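Local coordinates for Lysine/ornithine decarboxylase (Selenomonas ruminantium, PDB 5GJO), which decarboxylates L-lysine and L-ornithine with similar efficiency, using pyridoxal 5'-phosphate, to give cadaverine and putrescine, at residues F37-R40 with G46-Y49; E159-L164 with D203-M208; A189-A194 with A234-A239. The protein carries 2 engineered substitutions. All blocks are in the same frame, centred on the assembly; numbering follows the deposited sequence.

Contact 1 (F37-R40 with G46-Y49)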
loop_
_atom_site.group_PDB
_atom_site.type_symbol
_atom_site.label_atom_id
_atom_site.label_comp_id
_atom_site.label_asym_id
_atom_site.label_seq_id
_atom_site.Cartn_x
_atom_site.Cartn_y
_atom_site.Cartn_z
ATOM N N PHE A 37 15.584 -26.272 -7.518
ATOM C CA PHE A 37 14.815 -26.658 -8.668
ATOM C C PHE A 37 15.209 -25.783 -9.883
ATOM O O PHE A 37 15.328 -26.284 -10.979
ATOM C CB PHE A 37 13.336 -26.484 -8.355
ATOM C CG PHE A 37 12.378 -26.858 -9.447
ATOM C CD1 PHE A 37 11.999 -25.930 -10.374
ATOM C CD2 PHE A 37 11.769 -28.112 -9.460
ATOM C CE1 PHE A 37 11.061 -26.239 -11.353
ATOM C CE2 PHE A 37 10.793 -28.417 -10.410
ATOM C CZ PHE A 37 10.444 -27.468 -11.360
ATOM N N MET A 38 15.355 -24.493 -9.673
ATOM C CA MET A 38 15.753 -23.576 -10.780
ATOM C C MET A 38 17.172 -23.904 -11.262
ATOM O O MET A 38 17.447 -23.905 -12.439
ATOM C CB MET A 38 15.649 -22.090 -10.390
ATOM C CG MET A 38 16.024 -21.188 -11.518
ATOM S SD MET A 38 15.476 -19.480 -11.166
ATOM C CE MET A 38 13.801 -19.700 -11.654
ATOM N N ARG A 39 18.082 -24.177 -10.350
ATOM C CA ARG A 39 19.445 -24.635 -10.707
ATOM C C ARG A 39 19.444 -25.927 -11.504
ATOM O O ARG A 39 20.262 -26.060 -12.424
ATOM C CB ARG A 39 20.354 -24.725 -9.445
ATOM C CG ARG A 39 20.659 -23.437 -8.704
ATOM C CD ARG A 39 21.173 -22.289 -9.603
ATOM N NE ARG A 39 22.486 -22.649 -10.134
ATOM C CZ ARG A 39 22.880 -22.611 -11.407
ATOM N NH1 ARG A 39 24.148 -22.972 -11.665
ATOM N NH2 ARG A 39 22.109 -22.175 -12.398
ATOM N N ARG A 40 18.591 -26.862 -11.129
ATOM C CA ARG A 40 18.401 -28.113 -11.834
ATOM C C ARG A 40 17.789 -28.015 -13.236
ATOM O O ARG A 40 18.256 -28.652 -14.139
ATOM C CB ARG A 40 17.570 -29.033 -10.959
ATOM C CG ARG A 40 17.323 -30.427 -11.452
ATOM C CD ARG A 40 16.350 -31.136 -10.508
ATOM N NE ARG A 40 16.729 -30.937 -9.117
ATOM C CZ ARG A 40 15.959 -30.486 -8.124
ATOM N NH1 ARG A 40 16.488 -30.376 -6.933
ATOM N NH2 ARG A 40 14.696 -30.177 -8.283
ATOM N N GLY A 46 22.386 -18.133 -14.228
ATOM C CA GLY A 46 22.752 -17.797 -12.879
ATOM C C GLY A 46 21.729 -16.855 -12.242
ATOM O O GLY A 46 21.167 -16.034 -12.906
ATOM N N VAL A 47 21.446 -17.062 -10.959
ATOM C CA VAL A 47 20.346 -16.342 -10.287
ATOM C C VAL A 47 20.758 -15.030 -9.609
ATOM O O VAL A 47 21.652 -14.977 -8.731
ATOM C CB VAL A 47 19.711 -17.262 -9.249
ATOM C CG1 VAL A 47 18.576 -16.562 -8.521
ATOM C CG2 VAL A 47 19.198 -18.511 -9.895
ATOM N N PHE A 48 20.113 -13.939 -9.983
ATOM C CA PHE A 48 20.070 -12.684 -9.253
ATOM C C PHE A 48 18.655 -12.555 -8.653
ATOM O O PHE A 48 17.698 -12.173 -9.343
ATOM C CB PHE A 48 20.267 -11.442 -10.156
ATOM C CG PHE A 48 21.690 -11.212 -10.601
ATOM C CD1 PHE A 48 22.233 -11.940 -11.613
ATOM C CD2 PHE A 48 22.482 -10.305 -9.967
ATOM C CE1 PHE A 48 23.563 -11.725 -12.032
ATOM C CE2 PHE A 48 23.817 -10.059 -10.340
ATOM C CZ PHE A 48 24.365 -10.781 -11.393
ATOM N N TYR A 49 18.501 -12.892 -7.397
ATOM C CA TYR A 49 17.169 -12.892 -6.766
ATOM C C TYR A 49 16.627 -11.504 -6.678
ATOM O O TYR A 49 17.265 -10.587 -6.137
ATOM C CB TYR A 49 17.218 -13.514 -5.364
ATOM C CG TYR A 49 15.916 -13.342 -4.564
ATOM C CD1 TYR A 49 14.704 -13.787 -5.094
ATOM C CD2 TYR A 49 15.888 -12.677 -3.390
ATOM C CE1 TYR A 49 13.502 -13.551 -4.434
ATOM C CE2 TYR A 49 14.703 -12.509 -2.653
ATOM C CZ TYR A 49 13.510 -12.969 -3.172
ATOM O OH TYR A 49 12.268 -12.742 -2.599
#

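Contact 2 (E159-L164 with D203-M208)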
loop_
_atom_site.group_PDB
_atom_site.type_symbol
_atom_site.label_atom_id
_atom_site.label_comp_id
_atom_site.label_asym_id
_atom_site.label_seq_id
_atom_site.Cartn_x
_atom_site.Cartn_y
_atom_site.Cartn_z
ATOM N N GLU A 159 17.112 0.547 -31.114
ATOM C CA GLU A 159 17.938 1.530 -30.439
ATOM C C GLU A 159 18.961 0.882 -29.522
ATOM O O GLU A 159 19.751 1.586 -28.978
ATOM C CB GLU A 159 16.997 2.440 -29.655
ATOM C CG GLU A 159 17.501 3.691 -29.035
ATOM C CD GLU A 159 16.405 4.513 -28.308
ATOM O OE1 GLU A 159 16.830 5.299 -27.405
ATOM O OE2 GLU A 159 15.181 4.406 -28.697
ATOM N N ALA A 160 18.853 -0.421 -29.282
ATOM C CA ALA A 160 19.672 -1.118 -28.272
ATOM C C ALA A 160 21.157 -0.923 -28.490
ATOM O O ALA A 160 21.853 -0.517 -27.580
ATOM C CB ALA A 160 19.318 -2.548 -28.222
ATOM N N LEU A 161 21.641 -1.158 -29.709
ATOM C CA LEU A 161 23.083 -1.105 -29.927
ATOM C C LEU A 161 23.556 0.333 -29.928
ATOM O O LEU A 161 24.623 0.642 -29.398
ATOM C CB LEU A 161 23.462 -1.850 -31.182
ATOM C CG LEU A 161 23.076 -3.325 -31.132
ATOM C CD1 LEU A 161 23.446 -3.954 -32.442
ATOM C CD2 LEU A 161 23.755 -3.999 -29.937
ATOM N N ASP A 162 22.763 1.241 -30.448
ATOM C CA ASP A 162 23.054 2.666 -30.264
ATOM C C ASP A 162 23.172 3.124 -28.822
ATOM O O ASP A 162 24.022 3.970 -28.471
ATOM C CB ASP A 162 22.030 3.561 -30.965
ATOM C CG ASP A 162 22.049 3.429 -32.507
ATOM O OD1 ASP A 162 23.096 3.099 -33.085
ATOM O OD2 ASP A 162 20.965 3.608 -33.124
ATOM N N LEU A 163 22.298 2.616 -27.931
ATOM C CA LEU A 163 22.447 2.905 -26.541
ATOM C C LEU A 163 23.739 2.322 -25.901
ATOM O O LEU A 163 24.373 3.023 -25.090
ATOM C CB LEU A 163 21.182 2.428 -25.745
ATOM C CG LEU A 163 19.993 3.334 -25.921
ATOM C CD1 LEU A 163 18.725 2.546 -25.493
ATOM C CD2 LEU A 163 20.101 4.613 -25.094
ATOM N N LEU A 164 24.071 1.086 -26.231
ATOM C CA LEU A 164 25.277 0.493 -25.730
ATOM C C LEU A 164 26.519 1.309 -26.241
ATOM O O LEU A 164 27.448 1.566 -25.490
ATOM C CB LEU A 164 25.387 -0.919 -26.150
ATOM C CG LEU A 164 24.478 -1.934 -25.403
ATOM C CD1 LEU A 164 24.581 -3.314 -25.987
ATOM C CD2 LEU A 164 24.837 -1.946 -23.908
ATOM N N ASP A 203 25.117 -10.634 -32.416
ATOM C CA ASP A 203 25.852 -10.802 -33.648
ATOM C C ASP A 203 26.151 -9.451 -34.306
ATOM O O ASP A 203 27.261 -9.199 -34.719
ATOM C CB ASP A 203 25.084 -11.697 -34.606
ATOM C CG ASP A 203 25.017 -13.144 -34.149
ATOM O OD1 ASP A 203 25.753 -13.544 -33.245
ATOM O OD2 ASP A 203 24.205 -13.872 -34.717
ATOM N N GLU A 204 25.161 -8.575 -34.355
ATOM C CA GLU A 204 25.371 -7.211 -34.919
ATOM C C GLU A 204 26.359 -6.402 -34.073
ATOM O O GLU A 204 27.248 -5.677 -34.600
ATOM C CB GLU A 204 24.033 -6.471 -35.083
ATOM C CG GLU A 204 23.081 -7.103 -36.054
ATOM C CD GLU A 204 21.725 -6.402 -36.143
ATOM O OE1 GLU A 204 20.835 -6.913 -36.884
ATOM O OE2 GLU A 204 21.536 -5.364 -35.470
ATOM N N ALA A 205 26.269 -6.492 -32.758
ATOM C CA ALA A 205 27.256 -5.830 -31.898
ATOM C C ALA A 205 28.700 -6.296 -32.207
ATOM O O ALA A 205 29.585 -5.478 -32.202
ATOM C CB ALA A 205 27.005 -6.143 -30.434
ATOM N N GLU A 206 28.884 -7.585 -32.441
ATOM C CA GLU A 206 30.208 -8.150 -32.600
ATOM C C GLU A 206 30.897 -7.538 -33.798
ATOM O O GLU A 206 32.087 -7.278 -33.777
ATOM C CB GLU A 206 30.128 -9.649 -32.768
ATOM C CG GLU A 206 31.472 -10.324 -32.805
ATOM C CD GLU A 206 32.139 -10.429 -31.453
ATOM O OE1 GLU A 206 31.460 -10.265 -30.432
ATOM O OE2 GLU A 206 33.350 -10.692 -31.408
ATOM N N GLU A 207 30.115 -7.320 -34.841
ATOM C CA GLU A 207 30.573 -6.674 -36.056
ATOM C C GLU A 207 31.003 -5.261 -35.827
ATOM O O GLU A 207 31.911 -4.800 -36.471
ATOM C CB GLU A 207 29.517 -6.745 -37.134
ATOM C CG GLU A 207 29.071 -8.152 -37.365
ATOM C CD GLU A 207 28.773 -8.434 -38.812
ATOM O OE1 GLU A 207 29.154 -9.516 -39.277
ATOM O OE2 GLU A 207 28.166 -7.568 -39.459
ATOM N N MET A 208 30.334 -4.567 -34.928
ATOM C CA MET A 208 30.648 -3.196 -34.596
ATOM C C MET A 208 31.860 -3.166 -33.676
ATOM O O MET A 208 32.257 -2.122 -33.209
ATOM C CB MET A 208 29.495 -2.500 -33.883
ATOM C CG MET A 208 28.158 -2.431 -34.604
ATOM S SD MET A 208 26.867 -1.909 -33.457
ATOM C CE MET A 208 25.532 -1.533 -34.546
#

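Contact 3 (A189-A194 with A234-A239). With SO4 (sulfate ion), chain C.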
loop_
_atom_site.group_PDB
_atom_site.type_symbol
_atom_site.label_atom_id
_atom_site.label_comp_id
_atom_site.label_asym_id
_atom_site.label_seq_id
_atom_site.Cartn_x
_atom_site.Cartn_y
_atom_site.Cartn_z
ATOM N N ALA A 189 7.013 -19.207 -24.817
ATOM C CA ALA A 189 7.424 -18.616 -26.107
ATOM C C ALA A 189 7.974 -17.208 -26.018
ATOM O O ALA A 189 8.866 -16.812 -26.819
ATOM C CB ALA A 189 6.260 -18.611 -27.106
ATOM N N ALA A 190 7.465 -16.426 -25.087
ATOM C CA ALA A 190 7.953 -15.074 -24.939
ATOM C C ALA A 190 9.443 -15.092 -24.610
ATOM O O ALA A 190 10.177 -14.289 -25.102
ATOM C CB ALA A 190 7.185 -14.344 -23.860
ATOM N N TYR A 191 9.864 -16.010 -23.746
ATOM C CA TYR A 191 11.275 -16.142 -23.454
ATOM C C TYR A 191 12.053 -16.590 -24.694
ATOM O O TYR A 191 13.093 -16.082 -24.987
ATOM C CB TYR A 191 11.500 -17.146 -22.330
ATOM C CG TYR A 191 10.943 -16.741 -20.989
ATOM C CD1 TYR A 191 11.707 -16.026 -20.085
ATOM C CD2 TYR A 191 9.677 -17.118 -20.602
ATOM C CE1 TYR A 191 11.217 -15.666 -18.848
ATOM C CE2 TYR A 191 9.177 -16.773 -19.369
ATOM C CZ TYR A 191 9.955 -16.037 -18.483
ATOM O OH TYR A 191 9.474 -15.680 -17.253
ATOM N N GLU A 192 11.508 -17.550 -25.417
ATOM C CA GLU A 192 12.186 -18.081 -26.592
ATOM C C GLU A 192 12.379 -17.030 -27.675
ATOM O O GLU A 192 13.416 -16.955 -28.283
ATOM C CB GLU A 192 11.420 -19.277 -27.142
ATOM C CG GLU A 192 11.455 -20.468 -26.216
ATOM C CD GLU A 192 10.561 -21.614 -26.645
ATOM O OE1 GLU A 192 10.958 -22.752 -26.451
ATOM O OE2 GLU A 192 9.465 -21.377 -27.150
ATOM N N GLU A 193 11.354 -16.236 -27.893
ATOM C CA GLU A 193 11.388 -15.121 -28.836
ATOM C C GLU A 193 12.405 -14.019 -28.461
ATOM O O GLU A 193 13.153 -13.567 -29.284
ATOM C CB GLU A 193 9.988 -14.517 -29.007
ATOM C CG GLU A 193 9.964 -13.166 -29.706
ATOM C CD GLU A 193 8.567 -12.613 -29.991
ATOM O OE1 GLU A 193 7.662 -13.404 -30.259
ATOM O OE2 GLU A 193 8.402 -11.392 -29.980
ATOM N N ALA A 194 12.431 -13.631 -27.196
ATOM C CA ALA A 194 13.380 -12.650 -26.695
ATOM C C ALA A 194 14.809 -13.089 -26.867
ATOM O O ALA A 194 15.700 -12.250 -27.240
ATOM C CB ALA A 194 13.045 -12.328 -25.262
ATOM N N ALA A 234 8.732 -27.105 -14.610
ATOM C CA ALA A 234 9.873 -27.777 -15.084
ATOM C C ALA A 234 9.990 -27.655 -16.625
ATOM O O ALA A 234 11.071 -27.379 -17.145
ATOM C CB ALA A 234 9.842 -29.265 -14.676
ATOM N N ALA A 235 8.903 -27.872 -17.320
ATOM C CA ALA A 235 8.948 -27.823 -18.796
ATOM C C ALA A 235 9.247 -26.418 -19.252
ATOM O O ALA A 235 10.071 -26.236 -20.210
ATOM C CB ALA A 235 7.686 -28.292 -19.443
ATOM N N MET A 236 8.612 -25.431 -18.612
ATOM C CA MET A 236 8.983 -24.021 -18.920
ATOM C C MET A 236 10.465 -23.766 -18.767
ATOM O O MET A 236 11.149 -23.226 -19.713
ATOM C CB MET A 236 8.194 -23.034 -18.074
ATOM C CG MET A 236 8.630 -21.582 -18.251
ATOM S SD MET A 236 7.646 -20.489 -17.174
ATOM C CE MET A 236 6.309 -19.937 -18.244
ATOM N N MET A 237 11.026 -24.110 -17.601
ATOM C CA MET A 237 12.375 -23.809 -17.378
ATOM C C MET A 237 13.316 -24.615 -18.341
ATOM O O MET A 237 14.303 -24.029 -18.862
ATOM C CB MET A 237 12.762 -24.111 -15.934
ATOM C CG MET A 237 12.080 -23.102 -14.987
ATOM S SD MET A 237 12.675 -23.327 -13.315
ATOM C CE MET A 237 11.364 -22.339 -12.537
ATOM N N GLU A 238 13.007 -25.874 -18.588
ATOM C CA GLU A 238 13.837 -26.682 -19.459
ATOM C C GLU A 238 13.859 -26.107 -20.877
ATOM O O GLU A 238 14.865 -26.135 -21.522
ATOM C CB GLU A 238 13.368 -28.131 -19.497
ATOM C CG GLU A 238 13.474 -28.876 -18.185
ATOM C CD GLU A 238 14.824 -29.524 -17.966
ATOM O OE1 GLU A 238 15.646 -29.503 -18.895
ATOM O OE2 GLU A 238 15.066 -30.033 -16.859
ATOM N N ALA A 239 12.715 -25.629 -21.345
ATOM C CA ALA A 239 12.570 -25.041 -22.711
ATOM C C ALA A 239 13.351 -23.748 -22.797
ATOM O O ALA A 239 14.048 -23.512 -23.810
ATOM C CB ALA A 239 11.127 -24.800 -23.046
HETATM S S SO4 C . 3.071 -19.908 -25.197
HETATM O O1 SO4 C . 4.336 -20.394 -24.566
HETATM O O2 SO4 C . 2.826 -20.635 -26.436
HETATM O O3 SO4 C . 2.046 -20.307 -24.188
HETATM O O4 SO4 C . 3.029 -18.436 -25.402
HETATM O O HOH W 1 13.186 -24.323 -26.298
#

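Contact 1 (F37-R40 with G46-Y49)
Met-38 and Val-47 meet through the thioether sulfur of one and a single methyl of the other, SD of Met-38 lying 4.1 Å from CG2 of Val-47. The methionine leaves its helix with CG anti to the backbone N (chi1 -179°) and stays extended as far as SD, which carries the sulfur across to the strand; only then does the chain bend (chi3 -81°), turning CE toward Met-237, while Tyr-260 also touches this side chain. A long, flexible, apolar residue suits a place where helix and strand backbones stand well apart. Val-47 answers with a short branched side chain: CG1 takes the position anti to N, which leaves CG2 to face the helix. The same methyl also receives Arg-39, which is folded back at each of its first three torsions, bends that bring its CD to 4.3 Å from CG2 of Val-47. Its guanidinium lies near the connection between helix and strand, where NH2 is hydrogen-bonded to the carbonyl O of Pro-43. NH2 is a distant 4.4 Å from N of Gly-46, with no bond between them. Helix 28-41 thus leans on the outer side of strand 45-50, the first strand of the PLP-binding beta/alpha barrel, whose continuation leads to the cofactor-pocket residue Lys-52.

Contact 2 (E159-L164 with D203-M208)
Leu-161 reaches across to Glu-204 and Ala-205 at the end of helix 189-207 and to Met-208 just beyond it, and makes every close contact here from its own side. A chi1 of -60° puts its CG anti to the carbonyl carbon and, with chi2 near 180°, spreads the two methyls over different partners. CD1 lies 3.7 Å from CB of Glu-204 and 3.8 Å from the backbone N of Ala-205, so this methyl rests directly on the helix surface. The second branch, CD2, meets the methyl of Ala-205, with 3.9 Å between CD2 and CB. From further along the chain comes Met-208, whose extended side chain sets its CE 3.8 Å from CD1 of Leu-161, while SD and CE also run close to the leucine CB. The small alanine lets the leucine come near the backbone, and the slender, pliable methionine fills in at its flank.

Glu-204 and Leu-161 cross at about a right angle. Both CB and OE2 of the glutamate border CD1 of Leu-161, OE2 at 3.8 Å, while OE1 is salt-bridged to NH1 of Arg-200. The two helices, 160-169 and 189-207, follow strands 133-137 and 173-178 in successive beta-alpha units, and are adjacent members of the helical layer around the beta/alpha barrel.

Behind the first shell, Ala-160, Leu-163 and Leu-164 settle their helix on Val-136 of strand 133-137, leaving Leu-161 on the side that faces helix 189-207. Ala-205 is backed by Leu-212. Met-208 stands just past its helix, its backbone N still bonded to O of Glu-204 at 3.3 Å. At the start of the other segment, OE2 of Glu-159 forms a salt bridge with NE of Arg-278 of the second subunit.

Contact 3 (A189-A194 with A234-A239)
With CG beside its backbone N (chi1 -68°) and the chain extended beyond, Glu-192 holds its carboxylate out toward Ala-239, while Met-236, extended through chi2, turns at chi3 (-94°) to offer CE to Tyr-191. At the first pair, OE1 of Glu-192 lies 4.0 Å from CB of Ala-239. A water bridges the two residues, donating to OE1 of Glu-192 at 2.7 Å and to the carbonyl O of Ala-239 at 2.8 Å, and the backbone O of Glu-192 is hydrogen-bonded directly to NE2 of Gln-243 on the same partner helix. At the second pair, CE of Met-236 meets CE2 of Tyr-191 obliquely at 4.4 Å, a loose apolar contact. The Tyr-191 hydroxyl is hydrogen-bonded to the carbonyl O of Gly-219, a residue of the cofactor pocket. At the helix start, N of Ala-189 gives a nearly straight bond (174°) to O1 of a sulfate, probably from the crystallisation liquor, which Ser-187 and Lys-144 also hold. Helices 189-207 and 233-247 follow barrel strands 173-178 and 214-216 and pack as neighbours, and Met-237 of the latter touches Phe-37, Met-38 and His-41 of helix 28-41.

In the fold
From the N terminus, contact 1 comes first and closes a short loop of five residues, bringing strand 45-50 back along helix 28-41. It is complete before the others open. Contact 2 spans 38 residues, including strand 173-178, and contact 3 spans 39, including strand 214-216; their segments alternate, so the two loops cross. Both use helix 189-207: its beginning joins helix 233-247 in contact 3, and its end joins helix 160-169 in contact 2. Contacts 1 and 3 touch directly, CE of Met-38 lying 3.7 Å from CE of Met-237. A run of outer helices, 160-169, 189-207, 233-247 and 28-41, is thereby linked around the barrel.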